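Long-range contact in prolyl 4-hydroxylase alpha subunit Fe(2+) 2OG dioxygenase domain-containing protein (Burkholderia ambifaria, PDB 3W20), which probably acts as a metal- and 2-oxoglutarate-dependent dioxygenase on N-substituted L-amino acids, here crystallised with zinc in its metal site: residues Ala7-Phe12 with Asp33-Ile38. Sequence-based numbering, arbitrary orientation.
Sequences AQLMRF and DEADAI
Arg11 reaches across to two carboxylates through a single nitrogen, NH1. Its bond to Asp33 is nearly straight: Arg11 NH1 lies 3.0 Å from Asp33 OD1 with 170° at the hydrogen. That oxygen sits in the guanidinium plane, yet is itself approached from above its carboxylate, the two planes standing 86° apart. The second salt bridge, Arg11 NH1 to Asp36 OD1 at 2.9 Å, is bent and weak as a hydrogen bond. Bends at chi2 and chi3 fold the arginine over the Glu34-Ala35 peptide, where Ala35 N lies 3.5 Å above the guanidinium plane of Arg11, offset toward its rim. The other Asp36 oxygen, OD2, accepts the backbone N-H of Phe12, although its modelled place is less certain.

Behind these side chains, Met10 O takes two backbone donors, Asp36 N at 2.9 Å and Ala37 N at 3.2 Å, while Met10 N donates to Ala37 O, an oxygen whose modelled position is also less sure. On the face carrying Leu9 and Ile38, the two side chains run side by side, with Leu9 CG 4.0 Å from Ile38 CG1. Leu9 CG stands anti to the backbone N (chi1 -174°), and its CD2 branch meets Ala35 CB at 3.5 Å. Helix 23-31 packs on Ala35 and Ile38, and Gln241 NE2 bonds both Asp33 OD1 and Ala35 O, tying the turn to strand 236-241.

Asp33 closes helix 23-31 in a Schellman motif. Asp36 and Ala37 facing Met10 make a classic beta bulge where strand 37-41 begins to pair with strand 4-10, extending the main sheet of the double-stranded beta-helix (DSBH) dioxygenase fold.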
ATOM      1  N   ALA A   7     -35.313 -16.092  -1.064  1.00 21.49           N
ATOM      2  CA  ALA A   7     -33.987 -16.689  -1.374  1.00 21.52           C
ATOM      3  C   ALA A   7     -34.160 -18.030  -2.089  1.00 21.60           C
ATOM      4  O   ALA A   7     -35.105 -18.821  -1.780  1.00 21.37           O
ATOM      5  CB  ALA A   7     -33.146 -16.834  -0.104  1.00 19.88           C
ATOM      6  N   GLN A   8     -33.321 -18.253  -3.071  1.00 18.74           N
ATOM      7  CA  GLN A   8     -33.217 -19.625  -3.651  1.00 19.55           C
ATOM      8  C   GLN A   8     -31.873 -20.201  -3.250  1.00 20.27           C
ATOM      9  O   GLN A   8     -30.798 -19.589  -3.498  1.00 18.14           O
ATOM     10  CB  GLN A   8     -33.311 -19.606  -5.177  1.00 23.76           C
ATOM     11  CG  GLN A   8     -34.655 -19.063  -5.766  1.00 30.49           C
ATOM     12  CD  GLN A   8     -35.879 -19.905  -5.350  1.00 37.07           C
ATOM     13  OE1 GLN A   8     -35.853 -21.130  -5.457  1.00 40.04           O
ATOM     14  NE2 GLN A   8     -36.964 -19.236  -4.863  1.00 36.39           N
ATOM     15  N   LEU A   9     -31.899 -21.378  -2.639  1.00 18.08           N
ATOM     16  CA  LEU A   9     -30.639 -21.946  -2.157  1.00 19.97           C
ATOM     17  C   LEU A   9     -30.254 -23.140  -3.052  1.00 20.62           C
ATOM     18  O   LEU A   9     -31.016 -24.108  -3.190  1.00 19.64           O
ATOM     19  CB  LEU A   9     -30.830 -22.360  -0.688  1.00 22.21           C
ATOM     20  CG  LEU A   9     -29.669 -22.874   0.153  1.00 26.87           C
ATOM     21  CD1 LEU A   9     -30.098 -22.546   1.592  1.00 25.16           C
ATOM     22  CD2 LEU A   9     -29.433 -24.381  -0.004  1.00 31.16           C
HETATM   23  N   MSE A  10     -29.060 -23.108  -3.668  1.00 19.93           N
HETATM   24  CA  MSE A  10     -28.700 -24.097  -4.670  1.00 19.81           C
HETATM   25  C   MSE A  10     -27.582 -24.960  -4.202  1.00 20.38           C
HETATM   26  O   MSE A  10     -26.573 -24.440  -3.721  1.00 16.35           O
HETATM   27  CB  MSE A  10     -28.236 -23.450  -5.978  1.00 22.06           C
HETATM   28  CG  MSE A  10     -28.152 -21.934  -5.871  1.00 36.54           C
HETATM   29 SE   MSE A  10     -29.926 -21.189  -6.367  1.00 40.16          SE
HETATM   30  CE  MSE A  10     -29.440 -21.918  -8.044  1.00 20.61           C
ATOM     31  N   ARG A  11     -27.720 -26.287  -4.364  1.00 16.45           N
ATOM     32  CA  ARG A  11     -26.577 -27.216  -4.186  1.00 19.54           C
ATOM     33  C   ARG A  11     -26.446 -27.997  -5.446  1.00 17.72           C
ATOM     34  O   ARG A  11     -27.470 -28.302  -6.075  1.00 17.22           O
ATOM     35  CB  ARG A  11     -26.911 -28.193  -3.039  1.00 21.11           C
ATOM     36  CG  ARG A  11     -26.636 -27.636  -1.682  1.00 31.76           C
ATOM     37  CD  ARG A  11     -25.120 -27.504  -1.550  1.00 38.58           C
ATOM     38  NE  ARG A  11     -24.565 -28.346  -0.545  1.00 46.18           N
ATOM     39  CZ  ARG A  11     -23.359 -28.203  -0.016  1.00 41.82           C
ATOM     40  NH1 ARG A  11     -22.452 -27.261  -0.443  1.00 31.52           N
ATOM     41  NH2 ARG A  11     -23.031 -29.080   0.921  1.00 49.23           N
ATOM     42  N   PHE A  12     -25.233 -28.347  -5.826  1.00 17.29           N
ATOM     43  CA  PHE A  12     -25.001 -29.184  -7.013  1.00 19.49           C
ATOM     44  C   PHE A  12     -25.923 -30.405  -7.050  1.00 19.59           C
ATOM     45  O   PHE A  12     -26.086 -31.088  -6.059  1.00 21.99           O
ATOM     46  CB  PHE A  12     -23.516 -29.675  -7.132  1.00 17.93           C
ATOM     47  CG  PHE A  12     -22.538 -28.548  -7.382  1.00 17.89           C
ATOM     48  CD1 PHE A  12     -22.521 -27.898  -8.609  1.00 16.38           C
ATOM     49  CD2 PHE A  12     -21.689 -28.112  -6.343  1.00 17.95           C
ATOM     50  CE1 PHE A  12     -21.618 -26.864  -8.855  1.00 16.00           C
ATOM     51  CE2 PHE A  12     -20.842 -27.027  -6.560  1.00 17.77           C
ATOM     52  CZ  PHE A  12     -20.828 -26.371  -7.795  1.00 16.88           C
ATOM     53  N   ASP A  33     -21.024 -24.795   4.580  1.00 15.99           N
ATOM     54  CA  ASP A  33     -21.045 -25.702   3.466  1.00 16.07           C
ATOM     55  C   ASP A  33     -22.390 -26.394   3.273  1.00 16.12           C
ATOM     56  O   ASP A  33     -22.446 -27.570   2.881  1.00 17.24           O
ATOM     57  CB  ASP A  33     -19.841 -26.712   3.471  1.00 16.09           C
ATOM     58  CG  ASP A  33     -19.565 -27.328   2.139  1.00 18.04           C
ATOM     59  OD1 ASP A  33     -19.873 -26.768   1.038  1.00 15.83           O
ATOM     60  OD2 ASP A  33     -19.054 -28.491   2.137  1.00 18.73           O
ATOM     61  N   GLU A  34     -23.478 -25.679   3.503  1.00 16.75           N
ATOM     62  CA  GLU A  34     -24.849 -26.237   3.319  1.00 18.77           C
ATOM     63  C   GLU A  34     -25.479 -25.768   1.972  1.00 19.81           C
ATOM     64  O   GLU A  34     -26.589 -26.162   1.621  1.00 22.33           O
ATOM     65  CB  GLU A  34     -25.751 -25.787   4.464  1.00 19.82           C
ATOM     66  CG  GLU A  34     -25.458 -26.588   5.762  1.00 25.71           C
ATOM     67  CD  GLU A  34     -26.008 -25.907   7.012  1.00 30.17           C
ATOM     68  OE1 GLU A  34     -26.744 -24.910   6.852  1.00 33.19           O
ATOM     69  OE2 GLU A  34     -25.710 -26.371   8.152  1.00 28.17           O
ATOM     70  N   ALA A  35     -24.785 -24.902   1.268  1.00 17.32           N
ATOM     71  CA  ALA A  35     -25.251 -24.458  -0.056  1.00 17.71           C
ATOM     72  C   ALA A  35     -24.015 -24.106  -0.901  1.00 15.74           C
ATOM     73  O   ALA A  35     -22.963 -23.755  -0.356  1.00 14.95           O
ATOM     74  CB  ALA A  35     -26.117 -23.234   0.099  1.00 20.43           C
ATOM     75  N   ASP A  36     -24.130 -24.207  -2.234  1.00 14.72           N
ATOM     76  CA  ASP A  36     -23.069 -23.727  -3.058  1.00 15.35           C
ATOM     77  C   ASP A  36     -23.317 -22.272  -3.518  1.00 14.36           C
ATOM     78  O   ASP A  36     -22.391 -21.514  -3.711  1.00 13.53           O
ATOM     79  CB  ASP A  36     -22.921 -24.710  -4.207  1.00 14.45           C
ATOM     80  CG  ASP A  36     -22.639 -26.106  -3.705  1.00 19.13           C
ATOM     81  OD1 ASP A  36     -21.639 -26.237  -2.985  1.00 19.48           O
ATOM     82  OD2 ASP A  36     -23.485 -27.024  -3.864  1.00 18.72           O
ATOM     83  N   ALA A  37     -24.559 -21.924  -3.756  1.00 14.20           N
ATOM     84  CA  ALA A  37     -24.950 -20.555  -4.086  1.00 14.11           C
ATOM     85  C   ALA A  37     -26.312 -20.252  -3.553  1.00 14.52           C
ATOM     86  O   ALA A  37     -27.162 -21.142  -3.378  1.00 17.83           O
ATOM     87  CB  ALA A  37     -24.915 -20.307  -5.605  1.00 14.72           C
ATOM     88  N   ILE A  38     -26.528 -18.995  -3.271  1.00 14.89           N
ATOM     89  CA  ILE A  38     -27.830 -18.470  -2.794  1.00 13.52           C
ATOM     90  C   ILE A  38     -28.093 -17.188  -3.559  1.00 15.19           C
ATOM     91  O   ILE A  38     -27.237 -16.252  -3.637  1.00 15.50           O
ATOM     92  CB  ILE A  38     -27.839 -18.205  -1.304  1.00 13.78           C
ATOM     93  CG1 ILE A  38     -27.528 -19.523  -0.548  1.00 13.28           C
ATOM     94  CG2 ILE A  38     -29.273 -17.774  -0.835  1.00 16.15           C
ATOM     95  CD1 ILE A  38     -27.575 -19.358   0.999  1.00 13.72           C
TER